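Local atomic coordinates of foldase protein PrsA (Streptococcus pneumoniae, PDB entry 5TVL), a protein that probably assists the folding of secreted proteins after their export across the membrane, as a lipoprotein foldase of the peptidyl-prolyl cis-trans isomerase class. Residues V39-Y44 with S89-L94; K51-T56 with T81-I86; I124-N129 with Q207-K212; E135-A140 with V192-T197. One frame throughout, in Å; residues are numbered along the deposited sequence.

Contact 1 (V39-Y44 with S89-L94); sequences VFEKQY and SKLVEL
L91 is the main bump of this contact, a helix-helix packing in the helical part of the chain. Its side chain reaches from helix 79-102 to the last turn of helix 25-44 and lies over the backbone between F40 and Y44. L91 CD1 lies 3.5 Å from F40 O and also meets the carboxylate of E41. L91 CD2 turns to the other end of the hollow, beside Y44 O and 3.9 Å from Y44 CB. On one flank V92 CG2 sits above the middle of the F40 ring, 3.9 Å from its centroid and 13° off the normal, a CH-pi contact. This methyl stands beside the backbone N of V92, with CG1 anti to that N (chi1 169°). The edge of the same ring comes near L91 O. On the other flank L94 CD2 packs obliquely against Y44, 3.8 Å from Y44 CD1. The short helix axes cross at 58° and come within 9.5 Å. Polar ends are tied outside the interface: E41 OE1 forms a salt bridge with R87, and Y44 OH bonds E252 on helix 242-255. No hydrogen bond joins the two segments, so apolar packing and shape hold them together.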
loop_
_atom_site.group_PDB
_atom_site.type_symbol
_atom_site.label_atom_id
_atom_site.label_comp_id
_atom_site.label_asym_id
_atom_site.label_seq_id
_atom_site.Cartn_x
_atom_site.Cartn_y
_atom_site.Cartn_z
ATOM N N VAL A 39 18.530 -3.312 20.780
ATOM C CA VAL A 39 17.621 -4.382 21.196
ATOM C C VAL A 39 17.478 -5.440 20.094
ATOM O O VAL A 39 17.548 -6.638 20.377
ATOM C CB VAL A 39 16.236 -3.823 21.616
ATOM C CG1 VAL A 39 15.233 -4.944 21.864
ATOM C CG2 VAL A 39 16.371 -2.959 22.864
ATOM N N PHE A 40 17.278 -4.994 18.855
ATOM C CA PHE A 40 17.098 -5.912 17.721
ATOM C C PHE A 40 18.385 -6.630 17.314
ATOM O O PHE A 40 18.321 -7.718 16.736
ATOM C CB PHE A 40 16.443 -5.210 16.518
ATOM C CG PHE A 40 14.939 -5.165 16.600
ATOM C CD1 PHE A 40 14.298 -4.231 17.411
ATOM C CD2 PHE A 40 14.160 -6.079 15.893
ATOM C CE1 PHE A 40 12.912 -4.198 17.497
ATOM C CE2 PHE A 40 12.776 -6.052 15.980
ATOM C CZ PHE A 40 12.151 -5.112 16.781
ATOM N N GLU A 41 19.539 -6.041 17.629
ATOM C CA GLU A 41 20.825 -6.722 17.457
ATOM C C GLU A 41 21.007 -7.837 18.491
ATOM O O GLU A 41 21.435 -8.937 18.147
ATOM C CB GLU A 41 21.984 -5.725 17.553
ATOM C CG GLU A 41 23.332 -6.276 17.109
ATOM C CD GLU A 41 23.340 -6.706 15.652
ATOM O OE1 GLU A 41 22.789 -5.966 14.803
ATOM O OE2 GLU A 41 23.897 -7.785 15.358
ATOM N N LYS A 42 20.684 -7.545 19.751
ATOM C CA LYS A 42 20.796 -8.522 20.843
ATOM C C LYS A 42 19.929 -9.758 20.583
ATOM O O LYS A 42 20.380 -10.885 20.773
ATOM C CB LYS A 42 20.407 -7.881 22.186
ATOM C CG LYS A 42 20.819 -8.665 23.426
ATOM C CD LYS A 42 22.310 -8.530 23.714
ATOM C CE LYS A 42 22.776 -9.488 24.804
ATOM N NZ LYS A 42 22.253 -9.126 26.151
ATOM N N GLN A 43 18.695 -9.537 20.132
ATOM C CA GLN A 43 17.743 -10.627 19.889
ATOM C C GLN A 43 18.030 -11.398 18.607
ATOM O O GLN A 43 18.277 -12.601 18.653
ATOM C CB GLN A 43 16.308 -10.090 19.853
ATOM C CG GLN A 43 15.812 -9.581 21.197
ATOM C CD GLN A 43 15.644 -10.681 22.234
ATOM O OE1 GLN A 43 15.506 -11.861 21.898
ATOM N NE2 GLN A 43 15.655 -10.297 23.508
ATOM N N TYR A 44 18.009 -10.699 17.476
ATOM C CA TYR A 44 18.012 -11.337 16.155
ATOM C C TYR A 44 19.316 -11.192 15.355
ATOM O O TYR A 44 19.398 -11.691 14.233
ATOM C CB TYR A 44 16.852 -10.777 15.329
ATOM C CG TYR A 44 15.505 -10.852 16.020
ATOM C CD1 TYR A 44 14.743 -12.018 15.979
ATOM C CD2 TYR A 44 14.988 -9.754 16.712
ATOM C CE1 TYR A 44 13.508 -12.091 16.610
ATOM C CE2 TYR A 44 13.754 -9.817 17.347
ATOM C CZ TYR A 44 13.017 -10.989 17.293
ATOM O OH TYR A 44 11.788 -11.072 17.910
ATOM N N SER A 89 16.893 -2.465 9.924
ATOM C CA SER A 89 15.681 -2.677 9.121
ATOM C C SER A 89 15.459 -4.156 8.805
ATOM O O SER A 89 14.343 -4.667 8.939
ATOM C CB SER A 89 15.754 -1.874 7.814
ATOM O OG SER A 89 14.831 -2.364 6.854
ATOM N N LYS A 90 16.526 -4.829 8.381
ATOM C CA LYS A 90 16.469 -6.257 8.091
ATOM C C LYS A 90 16.167 -7.091 9.335
ATOM O O LYS A 90 15.429 -8.063 9.249
ATOM C CB LYS A 90 17.756 -6.737 7.414
ATOM C CG LYS A 90 17.865 -6.305 5.961
ATOM C CD LYS A 90 19.034 -6.977 5.267
ATOM C CE LYS A 90 19.357 -6.313 3.936
ATOM N NZ LYS A 90 18.240 -6.388 2.952
ATOM N N LEU A 91 16.727 -6.708 10.482
ATOM C CA LEU A 91 16.433 -7.389 11.755
ATOM C C LEU A 91 14.998 -7.162 12.249
ATOM O O LEU A 91 14.439 -8.024 12.923
ATOM C CB LEU A 91 17.440 -6.980 12.845
ATOM C CG LEU A 91 18.895 -7.423 12.628
ATOM C CD1 LEU A 91 19.814 -6.797 13.668
ATOM C CD2 LEU A 91 19.023 -8.938 12.635
ATOM N N VAL A 92 14.417 -6.009 11.923
ATOM C CA VAL A 92 13.020 -5.718 12.263
ATOM C C VAL A 92 12.072 -6.567 11.403
ATOM O O VAL A 92 11.223 -7.289 11.940
ATOM C CB VAL A 92 12.704 -4.203 12.134
ATOM C CG1 VAL A 92 11.205 -3.925 12.225
ATOM C CG2 VAL A 92 13.450 -3.416 13.208
ATOM N N GLU A 93 12.219 -6.487 10.082
ATOM C CA GLU A 93 11.344 -7.237 9.173
ATOM C C GLU A 93 11.496 -8.756 9.343
ATOM O O GLU A 93 10.536 -9.498 9.153
ATOM C CB GLU A 93 11.558 -6.808 7.714
ATOM C CG GLU A 93 12.848 -7.295 7.067
ATOM C CD GLU A 93 13.156 -6.600 5.750
ATOM O OE1 GLU A 93 13.053 -5.355 5.682
ATOM O OE2 GLU A 93 13.522 -7.300 4.781
ATOM N N LEU A 94 12.697 -9.201 9.712
ATOM C CA LEU A 94 12.943 -10.593 10.119
ATOM C C LEU A 94 12.096 -10.970 11.338
ATOM O O LEU A 94 11.432 -12.005 11.334
ATOM C CB LEU A 94 14.438 -10.804 10.400
ATOM C CG LEU A 94 15.026 -12.175 10.769
ATOM C CD1 LEU A 94 16.510 -12.207 10.410
ATOM C CD2 LEU A 94 14.836 -12.526 12.243
#

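Contact 2 (K51-T56 with T81-I86)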
loop_
_atom_site.group_PDB
_atom_site.type_symbol
_atom_site.label_atom_id
_atom_site.label_comp_id
_atom_site.label_asym_id
_atom_site.label_seq_id
_atom_site.Cartn_x
_atom_site.Cartn_y
_atom_site.Cartn_z
ATOM N N LYS A 51 26.409 -10.583 4.204
ATOM C CA LYS A 51 26.374 -10.571 2.735
ATOM C C LYS A 51 25.145 -9.847 2.175
ATOM O O LYS A 51 25.265 -9.077 1.225
ATOM C CB LYS A 51 26.439 -12.005 2.182
ATOM C CG LYS A 51 26.607 -12.094 0.669
ATOM C CD LYS A 51 27.014 -13.494 0.233
ATOM C CE LYS A 51 27.054 -13.625 -1.282
ATOM N NZ LYS A 51 28.082 -12.749 -1.909
ATOM N N GLU A 52 23.977 -10.101 2.763
ATOM C CA GLU A 52 22.723 -9.458 2.333
ATOM C C GLU A 52 22.714 -7.943 2.585
ATOM O O GLU A 52 22.151 -7.179 1.797
ATOM C CB GLU A 52 21.522 -10.106 3.031
ATOM C CG GLU A 52 21.269 -11.546 2.612
ATOM C CD GLU A 52 20.273 -12.250 3.512
ATOM O OE1 GLU A 52 20.579 -12.432 4.710
ATOM O OE2 GLU A 52 19.191 -12.630 3.021
ATOM N N VAL A 53 23.341 -7.521 3.681
ATOM C CA VAL A 53 23.489 -6.100 4.002
ATOM C C VAL A 53 24.447 -5.439 3.007
ATOM O O VAL A 53 24.193 -4.322 2.554
ATOM C CB VAL A 53 23.969 -5.886 5.460
ATOM C CG1 VAL A 53 24.247 -4.409 5.742
ATOM C CG2 VAL A 53 22.937 -6.433 6.446
ATOM N N ASP A 54 25.535 -6.135 2.673
ATOM C CA ASP A 54 26.488 -5.672 1.653
ATOM C C ASP A 54 25.864 -5.590 0.254
ATOM O O ASP A 54 26.276 -4.751 -0.544
ATOM C CB ASP A 54 27.736 -6.577 1.603
ATOM C CG ASP A 54 28.600 -6.491 2.868
ATOM O OD1 ASP A 54 28.653 -5.425 3.518
ATOM O OD2 ASP A 54 29.247 -7.508 3.207
ATOM N N ASP A 55 24.897 -6.465 -0.042
ATOM C CA ASP A 55 24.163 -6.434 -1.323
ATOM C C ASP A 55 23.266 -5.203 -1.434
ATOM O O ASP A 55 23.232 -4.541 -2.474
ATOM C CB ASP A 55 23.298 -7.697 -1.509
ATOM C CG ASP A 55 24.119 -8.975 -1.692
ATOM O OD1 ASP A 55 25.366 -8.907 -1.788
ATOM O OD2 ASP A 55 23.501 -10.062 -1.735
ATOM N N THR A 56 22.534 -4.918 -0.360
ATOM C CA THR A 56 21.617 -3.780 -0.302
ATOM C C THR A 56 22.350 -2.448 -0.457
ATOM O O THR A 56 21.938 -1.606 -1.250
ATOM C CB THR A 56 20.836 -3.777 1.029
ATOM O OG1 THR A 56 20.209 -5.053 1.210
ATOM C CG2 THR A 56 19.772 -2.672 1.055
ATOM N N THR A 81 27.055 4.158 9.339
ATOM C CA THR A 81 25.782 4.151 10.071
ATOM C C THR A 81 24.545 3.935 9.171
ATOM O O THR A 81 23.465 3.614 9.676
ATOM C CB THR A 81 25.624 5.424 10.938
ATOM O OG1 THR A 81 24.607 5.210 11.925
ATOM C CG2 THR A 81 25.267 6.633 10.108
ATOM N N ARG A 82 24.700 4.123 7.857
ATOM C CA ARG A 82 23.686 3.686 6.891
ATOM C C ARG A 82 23.672 2.160 6.798
ATOM O O ARG A 82 22.610 1.543 6.830
ATOM C CB ARG A 82 23.922 4.294 5.497
ATOM C CG ARG A 82 22.953 3.826 4.407
ATOM C CD ARG A 82 21.485 3.912 4.834
ATOM N NE ARG A 82 20.559 3.382 3.832
ATOM C CZ ARG A 82 19.325 2.931 4.086
ATOM N NH1 ARG A 82 18.816 2.928 5.323
ATOM N NH2 ARG A 82 18.580 2.474 3.082
ATOM N N LYS A 83 24.859 1.568 6.670
ATOM C CA LYS A 83 25.033 0.111 6.681
ATOM C C LYS A 83 24.443 -0.498 7.961
ATOM O O LYS A 83 23.846 -1.568 7.915
ATOM C CB LYS A 83 26.518 -0.251 6.541
ATOM C CG LYS A 83 26.806 -1.711 6.249
ATOM C CD LYS A 83 28.306 -1.974 6.154
ATOM C CE LYS A 83 28.631 -3.446 6.384
ATOM N NZ LYS A 83 30.092 -3.731 6.337
ATOM N N ALA A 84 24.594 0.204 9.084
ATOM C CA ALA A 84 23.980 -0.192 10.359
ATOM C C ALA A 84 22.453 -0.043 10.361
ATOM O O ALA A 84 21.750 -0.873 10.944
ATOM C CB ALA A 84 24.583 0.608 11.501
ATOM N N GLN A 85 21.950 1.021 9.731
ATOM C CA GLN A 85 20.504 1.247 9.585
ATOM C C GLN A 85 19.819 0.175 8.735
ATOM O O GLN A 85 18.734 -0.290 9.088
ATOM C CB GLN A 85 20.240 2.624 8.971
ATOM C CG GLN A 85 18.780 3.051 8.963
ATOM C CD GLN A 85 18.605 4.496 8.536
ATOM O OE1 GLN A 85 19.288 4.971 7.623
ATOM N NE2 GLN A 85 17.692 5.206 9.194
ATOM N N ILE A 86 20.449 -0.197 7.620
ATOM C CA ILE A 86 19.947 -1.258 6.736
ATOM C C ILE A 86 19.863 -2.582 7.503
ATOM O O ILE A 86 18.857 -3.286 7.424
ATOM C CB ILE A 86 20.838 -1.445 5.483
ATOM C CG1 ILE A 86 20.768 -0.203 4.582
ATOM C CG2 ILE A 86 20.409 -2.677 4.683
ATOM C CD1 ILE A 86 21.906 -0.101 3.584
#
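E52 O is gripped twice from T56, by the backbone N at 3.1 Å and by the hydroxyl OG1 at 2.9 Å. The two donors reach this carbonyl oxygen from opposite faces of its plane. OG1 lies beside the backbone N of T56 (chi1 -53°), which turns it back along its own helix and directs CG2 across to helix 81-86. There T56 CG2 packs 3.7 Å from I86 CG2. V53 fills the next place. Its CG1 rests on the backbone of the other helix, with V53 CG1 3.6 Å from K83 O, and crosses the K83 chain at CG at about a right angle. Beyond CG the K83 chain runs extended to D54. K83 NZ lies 3.6 Å from D54 OD1, a long salt bridge beside the apolar pairs, with CE equally near that oxygen. Within 81-86, I86 CG1 lies over one face of the R82 guanidinium, whose NH2 forms a salt bridge with E60. The short axes cross at 118° and approach to 9.7 Å. Helix 50-64 thus packs across helix 79-102, while Y68 and L72 of helix 68-74 touch R82, and K90, farther along helix 79-102, bonds T56 OG1.

Contact 3 (I124-N129 with Q207-K212)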
loop_
_atom_site.group_PDB
_atom_site.type_symbol
_atom_site.label_atom_id
_atom_site.label_comp_id
_atom_site.label_asym_id
_atom_site.label_seq_id
_atom_site.Cartn_x
_atom_site.Cartn_y
_atom_site.Cartn_z
ATOM N N ILE A 124 -1.836 -10.267 -23.121
ATOM C CA ILE A 124 -2.259 -8.876 -22.912
ATOM C C ILE A 124 -1.676 -7.961 -23.985
ATOM O O ILE A 124 -0.635 -8.263 -24.566
ATOM C CB ILE A 124 -1.903 -8.347 -21.496
ATOM C CG1 ILE A 124 -0.392 -8.398 -21.218
ATOM C CG2 ILE A 124 -2.650 -9.139 -20.430
ATOM C CD1 ILE A 124 0.012 -7.678 -19.946
ATOM N N ILE A 125 -2.371 -6.853 -24.244
ATOM C CA ILE A 125 -1.913 -5.809 -25.171
ATOM C C ILE A 125 -2.121 -4.438 -24.509
ATOM O O ILE A 125 -3.243 -3.928 -24.479
ATOM C CB ILE A 125 -2.663 -5.863 -26.532
ATOM C CG1 ILE A 125 -2.603 -7.274 -27.130
ATOM C CG2 ILE A 125 -2.077 -4.851 -27.517
ATOM C CD1 ILE A 125 -3.360 -7.440 -28.431
ATOM N N ARG A 126 -1.045 -3.857 -23.978
ATOM C CA ARG A 126 -1.089 -2.510 -23.392
ATOM C C ARG A 126 -0.966 -1.442 -24.489
ATOM O O ARG A 126 -0.190 -1.603 -25.432
ATOM C CB ARG A 126 0.019 -2.333 -22.353
ATOM C CG ARG A 126 -0.165 -1.118 -21.454
ATOM C CD ARG A 126 0.892 -1.066 -20.361
ATOM N NE ARG A 126 2.226 -0.779 -20.888
ATOM C CZ ARG A 126 3.337 -0.693 -20.155
ATOM N NH1 ARG A 126 3.304 -0.869 -18.833
ATOM N NH2 ARG A 126 4.498 -0.427 -20.749
ATOM N N LEU A 127 -1.732 -0.360 -24.351
ATOM C CA LEU A 127 -1.800 0.714 -25.351
ATOM C C LEU A 127 -1.822 2.091 -24.682
ATOM O O LEU A 127 -2.323 2.240 -23.563
ATOM C CB LEU A 127 -3.051 0.534 -26.212
ATOM C CG LEU A 127 -2.987 -0.611 -27.237
ATOM C CD1 LEU A 127 -4.215 -1.510 -27.155
ATOM C CD2 LEU A 127 -2.785 -0.080 -28.650
ATOM N N ASN A 128 -1.278 3.090 -25.377
ATOM C CA ASN A 128 -1.222 4.467 -24.875
ATOM C C ASN A 128 -2.479 5.255 -25.228
ATOM O O ASN A 128 -3.006 5.975 -24.388
ATOM C CB ASN A 128 0.017 5.193 -25.414
ATOM C CG ASN A 128 1.311 4.605 -24.880
ATOM O OD1 ASN A 128 1.401 3.402 -24.633
ATOM N ND2 ASN A 128 2.318 5.452 -24.689
ATOM N N ASN A 129 -2.947 5.117 -26.467
ATOM C CA ASN A 129 -4.124 5.836 -26.958
ATOM C C ASN A 129 -5.387 5.006 -26.720
ATOM O O ASN A 129 -5.348 3.777 -26.816
ATOM C CB ASN A 129 -3.953 6.128 -28.457
ATOM C CG ASN A 129 -4.863 7.242 -28.960
ATOM O OD1 ASN A 129 -5.950 7.477 -28.428
ATOM N ND2 ASN A 129 -4.419 7.930 -30.006
ATOM N N GLN A 207 -3.225 4.039 -19.183
ATOM C CA GLN A 207 -2.931 2.891 -20.045
ATOM C C GLN A 207 -4.224 2.149 -20.359
ATOM O O GLN A 207 -5.188 2.208 -19.597
ATOM C CB GLN A 207 -1.931 1.938 -19.374
ATOM C CG GLN A 207 -0.572 2.539 -19.017
ATOM C CD GLN A 207 0.342 2.763 -20.219
ATOM O OE1 GLN A 207 0.002 3.496 -21.149
ATOM N NE2 GLN A 207 1.522 2.149 -20.190
ATOM N N TYR A 208 -4.234 1.463 -21.499
ATOM C CA TYR A 208 -5.408 0.737 -21.978
ATOM C C TYR A 208 -4.988 -0.683 -22.343
ATOM O O TYR A 208 -3.995 -0.873 -23.045
ATOM C CB TYR A 208 -6.034 1.462 -23.176
ATOM C CG TYR A 208 -6.378 2.904 -22.863
ATOM C CD1 TYR A 208 -5.427 3.916 -23.003
ATOM C CD2 TYR A 208 -7.643 3.252 -22.388
ATOM C CE1 TYR A 208 -5.730 5.232 -22.697
ATOM C CE2 TYR A 208 -7.956 4.569 -22.080
ATOM C CZ TYR A 208 -6.993 5.552 -22.233
ATOM O OH TYR A 208 -7.288 6.859 -21.932
ATOM N N TYR A 209 -5.742 -1.668 -21.853
ATOM C CA TYR A 209 -5.386 -3.080 -21.986
ATOM C C TYR A 209 -6.475 -3.863 -22.715
ATOM O O TYR A 209 -7.661 -3.546 -22.601
ATOM C CB TYR A 209 -5.160 -3.704 -20.609
ATOM C CG TYR A 209 -4.053 -3.076 -19.799
ATOM C CD1 TYR A 209 -4.281 -1.926 -19.046
ATOM C CD2 TYR A 209 -2.781 -3.646 -19.758
ATOM C CE1 TYR A 209 -3.273 -1.352 -18.286
ATOM C CE2 TYR A 209 -1.765 -3.079 -19.000
ATOM C CZ TYR A 209 -2.018 -1.932 -18.267
ATOM O OH TYR A 209 -1.023 -1.356 -17.513
ATOM N N ILE A 210 -6.054 -4.876 -23.471
ATOM C CA ILE A 210 -6.955 -5.867 -24.064
ATOM C C ILE A 210 -6.396 -7.226 -23.653
ATOM O O ILE A 210 -5.215 -7.491 -23.869
ATOM C CB ILE A 210 -7.024 -5.753 -25.606
ATOM C CG1 ILE A 210 -7.468 -4.343 -26.027
ATOM C CG2 ILE A 210 -7.994 -6.781 -26.178
ATOM C CD1 ILE A 210 -7.250 -4.030 -27.495
ATOM N N VAL A 211 -7.243 -8.071 -23.063
ATOM C CA VAL A 211 -6.820 -9.368 -22.519
ATOM C C VAL A 211 -7.449 -10.509 -23.318
ATOM O O VAL A 211 -8.613 -10.431 -23.713
ATOM C CB VAL A 211 -7.212 -9.516 -21.029
ATOM C CG1 VAL A 211 -6.671 -10.817 -20.441
ATOM C CG2 VAL A 211 -6.702 -8.339 -20.216
ATOM N N LYS A 212 -6.658 -11.559 -23.542
ATOM C CA LYS A 212 -7.093 -12.793 -24.200
ATOM C C LYS A 212 -6.729 -13.951 -23.269
ATOM O O LYS A 212 -5.545 -14.238 -23.082
ATOM C CB LYS A 212 -6.380 -12.935 -25.552
ATOM C CG LYS A 212 -6.573 -14.259 -26.290
ATOM C CD LYS A 212 -7.913 -14.338 -27.004
ATOM C CE LYS A 212 -8.100 -15.686 -27.690
ATOM N NZ LYS A 212 -7.225 -15.867 -28.884
#
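Strands 124-127 and 207-212 run antiparallel, with axes at 160°, as the two central strands of the four-stranded sheet in the parvulin-type PpiC domain. L127 and Y208 form a hydrogen-bonded pair: L127 N gives to Y208 O at 2.7 Å and Y208 N to L127 O at 2.9 Å. The pairing of I125 with I210 is looser. I124 and V211 form a non-hydrogen-bonded pair, with I124 CG2 and V211 CG2 4.1 Å apart.

One face of the sheet carries I125, L127, Y208 and I210. L127 CD1 meets I210 CD1 at 4.0 Å, and helices 130-139 and 147-154 cover this side. The other face carries I124, R126, Y209 and V211. The aliphatic part of R126 runs along the Y209 ring, and R126 CG lies 3.5 Å from Y209 CE2. The R126 chain then bends at chi3 (69°), and its NH2 bonds Y204 OH of a third subunit. Q207 NE2 sits over one face of the R126 guanidinium, offset from its centre. No hydrogen bond is made between these two groups.

At the strand end the Y208 ring turns its edge to L127 O and N128 O, with Y208 CE1 3.3 Å from N128 O.

Contact 4 (E135-A140 with V192-T197)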
loop_
_atom_site.group_PDB
_atom_site.type_symbol
_atom_site.label_atom_id
_atom_site.label_comp_id
_atom_site.label_asym_id
_atom_site.label_seq_id
_atom_site.Cartn_x
_atom_site.Cartn_y
_atom_site.Cartn_z
ATOM N N GLU A 135 -9.532 0.416 -31.933
ATOM C CA GLU A 135 -9.175 -0.106 -33.258
ATOM C C GLU A 135 -8.692 -1.557 -33.187
ATOM O O GLU A 135 -9.176 -2.413 -33.931
ATOM C CB GLU A 135 -8.093 0.776 -33.900
ATOM C CG GLU A 135 -7.808 0.493 -35.372
ATOM C CD GLU A 135 -6.865 1.508 -36.009
ATOM O OE1 GLU A 135 -6.120 2.198 -35.275
ATOM O OE2 GLU A 135 -6.866 1.611 -37.256
ATOM N N VAL A 136 -7.745 -1.819 -32.288
ATOM C CA VAL A 136 -7.172 -3.165 -32.096
ATOM C C VAL A 136 -8.175 -4.156 -31.465
ATOM O O VAL A 136 -8.106 -5.360 -31.737
ATOM C CB VAL A 136 -5.854 -3.099 -31.269
ATOM C CG1 VAL A 136 -5.334 -4.489 -30.906
ATOM C CG2 VAL A 136 -4.786 -2.331 -32.040
ATOM N N LEU A 137 -9.099 -3.657 -30.638
ATOM C CA LEU A 137 -10.131 -4.499 -30.012
ATOM C C LEU A 137 -11.039 -5.188 -31.039
ATOM O O LEU A 137 -11.268 -6.398 -30.950
ATOM C CB LEU A 137 -10.991 -3.680 -29.037
ATOM C CG LEU A 137 -12.181 -4.386 -28.368
ATOM C CD1 LEU A 137 -11.753 -5.663 -27.661
ATOM C CD2 LEU A 137 -12.880 -3.453 -27.391
ATOM N N GLU A 138 -11.546 -4.415 -32.000
ATOM C CA GLU A 138 -12.424 -4.945 -33.051
ATOM C C GLU A 138 -11.694 -5.918 -33.988
ATOM O O GLU A 138 -12.300 -6.870 -34.482
ATOM C CB GLU A 138 -13.060 -3.806 -33.859
ATOM C CG GLU A 138 -14.203 -4.257 -34.763
ATOM C CD GLU A 138 -15.052 -3.105 -35.278
ATOM O OE1 GLU A 138 -15.515 -2.285 -34.457
ATOM O OE2 GLU A 138 -15.271 -3.029 -36.506
ATOM N N LYS A 139 -10.408 -5.667 -34.228
ATOM C CA LYS A 139 -9.546 -6.612 -34.949
ATOM C C LYS A 139 -9.303 -7.898 -34.146
ATOM O O LYS A 139 -9.230 -8.986 -34.722
ATOM C CB LYS A 139 -8.206 -5.958 -35.316
ATOM C CG LYS A 139 -8.327 -4.844 -36.344
ATOM C CD LYS A 139 -6.969 -4.272 -36.719
ATOM C CE LYS A 139 -7.103 -3.159 -37.747
ATOM N NZ LYS A 139 -5.788 -2.549 -38.084
ATOM N N ALA A 140 -9.193 -7.766 -32.823
ATOM C CA ALA A 140 -9.008 -8.911 -31.917
ATOM C C ALA A 140 -10.309 -9.611 -31.467
ATOM O O ALA A 140 -10.276 -10.385 -30.509
ATOM C CB ALA A 140 -8.205 -8.471 -30.696
ATOM N N VAL A 192 -12.014 -12.828 -25.400
ATOM C CA VAL A 192 -11.339 -11.533 -25.520
ATOM C C VAL A 192 -12.131 -10.468 -24.759
ATOM O O VAL A 192 -13.333 -10.302 -24.985
ATOM C CB VAL A 192 -11.184 -11.111 -27.002
ATOM C CG1 VAL A 192 -10.560 -9.721 -27.116
ATOM C CG2 VAL A 192 -10.352 -12.133 -27.770
ATOM N N SER A 193 -11.450 -9.753 -23.864
ATOM C CA SER A 193 -12.064 -8.659 -23.111
ATOM C C SER A 193 -12.239 -7.425 -23.993
ATOM O O SER A 193 -11.615 -7.312 -25.053
ATOM C CB SER A 193 -11.209 -8.294 -21.885
ATOM O OG SER A 193 -10.020 -7.601 -22.249
ATOM N N ASP A 194 -13.089 -6.507 -23.537
ATOM C CA ASP A 194 -13.153 -5.148 -24.085
ATOM C C ASP A 194 -11.984 -4.335 -23.512
ATOM O O ASP A 194 -11.147 -4.885 -22.785
ATOM C CB ASP A 194 -14.502 -4.505 -23.751
ATOM C CG ASP A 194 -15.669 -5.235 -24.394
ATOM O OD1 ASP A 194 -15.675 -5.369 -25.638
ATOM O OD2 ASP A 194 -16.583 -5.671 -23.658
ATOM N N VAL A 195 -11.913 -3.041 -23.833
ATOM C CA VAL A 195 -10.812 -2.193 -23.351
ATOM C C VAL A 195 -10.905 -2.011 -21.829
ATOM O O VAL A 195 -11.950 -1.614 -21.305
ATOM C CB VAL A 195 -10.754 -0.806 -24.052
ATOM C CG1 VAL A 195 -9.605 0.034 -23.493
ATOM C CG2 VAL A 195 -10.604 -0.969 -25.562
ATOM N N ILE A 196 -9.806 -2.339 -21.147
ATOM C CA ILE A 196 -9.634 -2.104 -19.715
ATOM C C ILE A 196 -8.778 -0.853 -19.602
ATOM O O ILE A 196 -7.874 -0.656 -20.412
ATOM C CB ILE A 196 -8.919 -3.291 -19.031
ATOM C CG1 ILE A 196 -9.724 -4.585 -19.218
ATOM C CG2 ILE A 196 -8.693 -3.021 -17.545
ATOM C CD1 ILE A 196 -8.869 -5.828 -19.296
ATOM N N THR A 197 -9.057 -0.022 -18.601
ATOM C CA THR A 197 -8.400 1.278 -18.453
ATOM C C THR A 197 -7.764 1.432 -17.070
ATOM O O THR A 197 -8.455 1.355 -16.053
ATOM C CB THR A 197 -9.401 2.426 -18.685
ATOM O OG1 THR A 197 -10.113 2.196 -19.907
ATOM C CG2 THR A 197 -8.690 3.776 -18.767
#
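V192 begins the contact by packing both methyls around the carbonyl oxygen of A140, just past the end of helix 130-139. V192 CG2 lies 3.3 Å from A140 O. V192 CG1 is turned anti to its own backbone N (chi1 176°) and reaches A140 CB at 4.5 Å and L137 CD1 at 4.3 Å. S193 meets the helix through its backbone: S193 O is the nearest atom of 192-197 to L137 CD1. The CB of S193 points away from the helix. S193 OG gives a hydrogen bond to D194 O at 3.0 Å and receives one from V211 N on strand 207-216. One hydroxyl thus ties this stretch of chain to strand 207-216.

At D194 the backbone itself is the packing surface. L137 CD2 rests 3.7 Å from D194 CA, and OD1 passes close to the same methyl. The carboxylate has another neighbour in R70 of a third subunit, a long and weak ion pair. N67 of that subunit accepts a hydrogen bond from D194 N. V195 completes the hollow around L137, with V195 CG2 3.8 Å from L137 CD2. L137 carries the contact from the helix side. One methyl is placed at S193 and the other between D194 and V195. I196 and T197 belong to strand 196-198, where I196 packs on helix 178-186.

No hydrogen bond crosses between the two segments. The contact sets the end of a helix against the chain at V192-V195, beside strand 196-198, outermost in this chain's sheet. It is part of the helix-covered antiparallel sheet of the parvulin-type PpiC fold.

Overall arrangement
The four contacts form two groups on opposite sides of the chain's centre. Contacts 1 and 2 share helix 79-102, and their centres are 13 Å apart. K90 of contact 1 links them, and K90 CD also packs 4.1 Å from V53 CG2. Along the chain, contact 2 is nested inside the loop closed by contact 1. Contacts 3 and 4 belong to the PpiC domain, with centres 8 Å apart. Contact 4 lies, along the chain, inside the loop closed by contact 3. They join through the sheet, where Y209 N lies 2.8 Å from I196 O. The centres of contacts 1 and 3 are about 43 Å apart. A sulfate ion, probably from the crystallisation liquor, lies about 5 Å from the side chain of Q207 in contact 3.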